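Local coordinates for protein MIP07328p (Drosophila melanogaster, PDB 6FKK) that probably acts as a chemorepellent axon guidance cue in cell-cell signalling by binding semaphorin receptors; its extracellular part includes a sema domain and a plexin repeat, at residues S153-A156 / H161-S164. Residues are numbered along the deposited sequence; the frame is centred on the assembly and turned at random.
Sequences STYA and HLYS
Ala156 and Tyr163 face each other as a hydrogen-bonded pair in an antiparallel beta hairpin, a worked example of how successive strands build one blade of the sema-domain beta-propeller. The backbone bonds of this pair are unequal. Tyr163 N reaches Ala156 O over 2.8 Å in a nearly straight bond, the N-H···O angle being 162°, whereas the return bond from Ala156 N to Tyr163 O, at 3.0 Å, is bent and weak. Tyr155 CA also lies 3.3 Å from Tyr163 O, as a CA-H···O contact beside the weak bond. Beyond the pair, the non-hydrogen-bonded partners Tyr155 and Ser164 bring their CA atoms to 4.4 Å, and the 161-165 strand goes on to pair with 175-178.

Apolar packing joins the strands on the face that carries Tyr155. Tyr155 CG is tucked over its own backbone, flanked by N and C (chi1 72°), which keeps CB and the CD2 side of the ring close to Leu162 CD1, 3.5 Å from Tyr155 CD2. Both side chains also touch Val88 of strand 86-91, while Tyr155 OH is hydrogen-bonded to Tyr89 O, tying the hairpin to the neighbouring sheet. On the other face, Ala156 and Tyr163 pack against strands 196-203 and 206-214 respectively. The oxygen that accepts the Tyr163 N-H also lies near the plane of the Tyr163 ring, at its edge: Ala156 O is 3.4 Å from Tyr163 CB and 3.8 Å from Tyr163 CD1.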
ATOM      1  N   SER A 153      -2.910 -10.375   3.999  1.00 56.33           N
ATOM      2  CA  SER A 153      -4.115 -10.344   3.182  1.00 48.22           C
ATOM      3  C   SER A 153      -4.722  -8.947   3.180  1.00 44.38           C
ATOM      4  O   SER A 153      -4.531  -8.167   4.118  1.00 67.22           O
ATOM      5  CB  SER A 153      -5.148 -11.362   3.688  1.00 55.56           C
ATOM      6  OG  SER A 153      -5.518 -11.097   5.029  1.00 81.73           O
ATOM      7  N   THR A 154      -5.468  -8.643   2.116  1.00 46.49           N
ATOM      8  CA  THR A 154      -6.068  -7.329   1.923  1.00 47.87           C
ATOM      9  C   THR A 154      -7.460  -7.497   1.322  1.00 50.40           C
ATOM     10  O   THR A 154      -7.906  -8.612   1.032  1.00 50.54           O
ATOM     11  CB  THR A 154      -5.189  -6.446   1.030  1.00 49.55           C
ATOM     12  OG1 THR A 154      -5.678  -5.099   1.056  1.00 64.27           O
ATOM     13  CG2 THR A 154      -5.205  -6.958  -0.405  1.00 34.43           C
ATOM     14  N   TYR A 155      -8.152  -6.375   1.130  1.00 37.93           N
ATOM     15  CA  TYR A 155      -9.501  -6.397   0.583  1.00 45.26           C
ATOM     16  C   TYR A 155      -9.808  -5.037  -0.026  1.00 47.95           C
ATOM     17  O   TYR A 155      -9.037  -4.084   0.107  1.00 53.01           O
ATOM     18  CB  TYR A 155     -10.536  -6.753   1.656  1.00 48.85           C
ATOM     19  CG  TYR A 155     -10.770  -5.650   2.667  1.00 52.04           C
ATOM     20  CD1 TYR A 155      -9.924  -5.487   3.755  1.00 43.19           C
ATOM     21  CD2 TYR A 155     -11.839  -4.772   2.533  1.00 59.78           C
ATOM     22  CE1 TYR A 155     -10.134  -4.480   4.679  1.00 48.81           C
ATOM     23  CE2 TYR A 155     -12.056  -3.762   3.453  1.00 54.06           C
ATOM     24  CZ  TYR A 155     -11.201  -3.620   4.524  1.00 55.52           C
ATOM     25  OH  TYR A 155     -11.414  -2.615   5.442  1.00 67.38           O
ATOM     26  N   ALA A 156     -10.963  -4.959  -0.686  1.00 39.33           N
ATOM     27  CA  ALA A 156     -11.426  -3.713  -1.284  1.00 44.80           C
ATOM     28  C   ALA A 156     -12.919  -3.828  -1.554  1.00 56.98           C
ATOM     29  O   ALA A 156     -13.361  -4.789  -2.192  1.00 60.32           O
ATOM     30  CB  ALA A 156     -10.669  -3.403  -2.578  1.00 37.58           C
ATOM     31  N   HIS A 161     -19.688  -4.645  -3.442  1.00 78.94           N
ATOM     32  CA  HIS A 161     -19.228  -6.007  -3.221  1.00 69.29           C
ATOM     33  C   HIS A 161     -17.844  -5.986  -2.587  1.00 69.05           C
ATOM     34  O   HIS A 161     -17.081  -5.029  -2.737  1.00 55.04           O
ATOM     35  CB  HIS A 161     -19.199  -6.817  -4.526  1.00 50.21           C
ATOM     36  CG  HIS A 161     -20.556  -7.080  -5.099  1.00 65.37           C
ATOM     37  ND1 HIS A 161     -21.297  -8.195  -4.773  1.00 87.37           N
ATOM     38  CD2 HIS A 161     -21.307  -6.371  -5.973  1.00 78.18           C
ATOM     39  CE1 HIS A 161     -22.447  -8.163  -5.424  1.00 91.77           C
ATOM     40  NE2 HIS A 161     -22.478  -7.065  -6.158  1.00 89.50           N
ATOM     41  N   LEU A 162     -17.529  -7.065  -1.873  1.00 64.13           N
ATOM     42  CA  LEU A 162     -16.259  -7.202  -1.172  1.00 55.78           C
ATOM     43  C   LEU A 162     -15.319  -8.069  -2.001  1.00 54.33           C
ATOM     44  O   LEU A 162     -15.608  -9.244  -2.248  1.00 71.52           O
ATOM     45  CB  LEU A 162     -16.468  -7.809   0.216  1.00 68.33           C
ATOM     46  CG  LEU A 162     -15.208  -8.045   1.051  1.00 47.63           C
ATOM     47  CD1 LEU A 162     -14.472  -6.740   1.279  1.00 51.03           C
ATOM     48  CD2 LEU A 162     -15.562  -8.701   2.375  1.00 49.80           C
ATOM     49  N   TYR A 163     -14.200  -7.488  -2.426  1.00 56.45           N
ATOM     50  CA  TYR A 163     -13.177  -8.198  -3.192  1.00 49.75           C
ATOM     51  C   TYR A 163     -12.049  -8.558  -2.233  1.00 53.83           C
ATOM     52  O   TYR A 163     -11.206  -7.720  -1.903  1.00 55.32           O
ATOM     53  CB  TYR A 163     -12.687  -7.351  -4.362  1.00 40.04           C
ATOM     54  CG  TYR A 163     -13.713  -7.203  -5.462  1.00 49.91           C
ATOM     55  CD1 TYR A 163     -14.769  -6.311  -5.337  1.00 57.22           C
ATOM     56  CD2 TYR A 163     -13.634  -7.964  -6.620  1.00 53.64           C
ATOM     57  CE1 TYR A 163     -15.716  -6.177  -6.333  1.00 57.84           C
ATOM     58  CE2 TYR A 163     -14.576  -7.836  -7.625  1.00 63.39           C
ATOM     59  CZ  TYR A 163     -15.616  -6.942  -7.475  1.00 55.85           C
ATOM     60  OH  TYR A 163     -16.560  -6.809  -8.465  1.00 54.97           O
ATOM     61  N   SER A 164     -12.039  -9.810  -1.783  1.00 53.22           N
ATOM     62  CA  SER A 164     -11.117 -10.262  -0.752  1.00 51.94           C
ATOM     63  C   SER A 164      -9.991 -11.091  -1.357  1.00 58.51           C
ATOM     64  O   SER A 164     -10.202 -11.847  -2.311  1.00 52.43           O
ATOM     65  CB  SER A 164     -11.853 -11.086   0.306  1.00 72.68           C
ATOM     66  OG  SER A 164     -10.970 -11.515   1.329  1.00 77.49           O
TER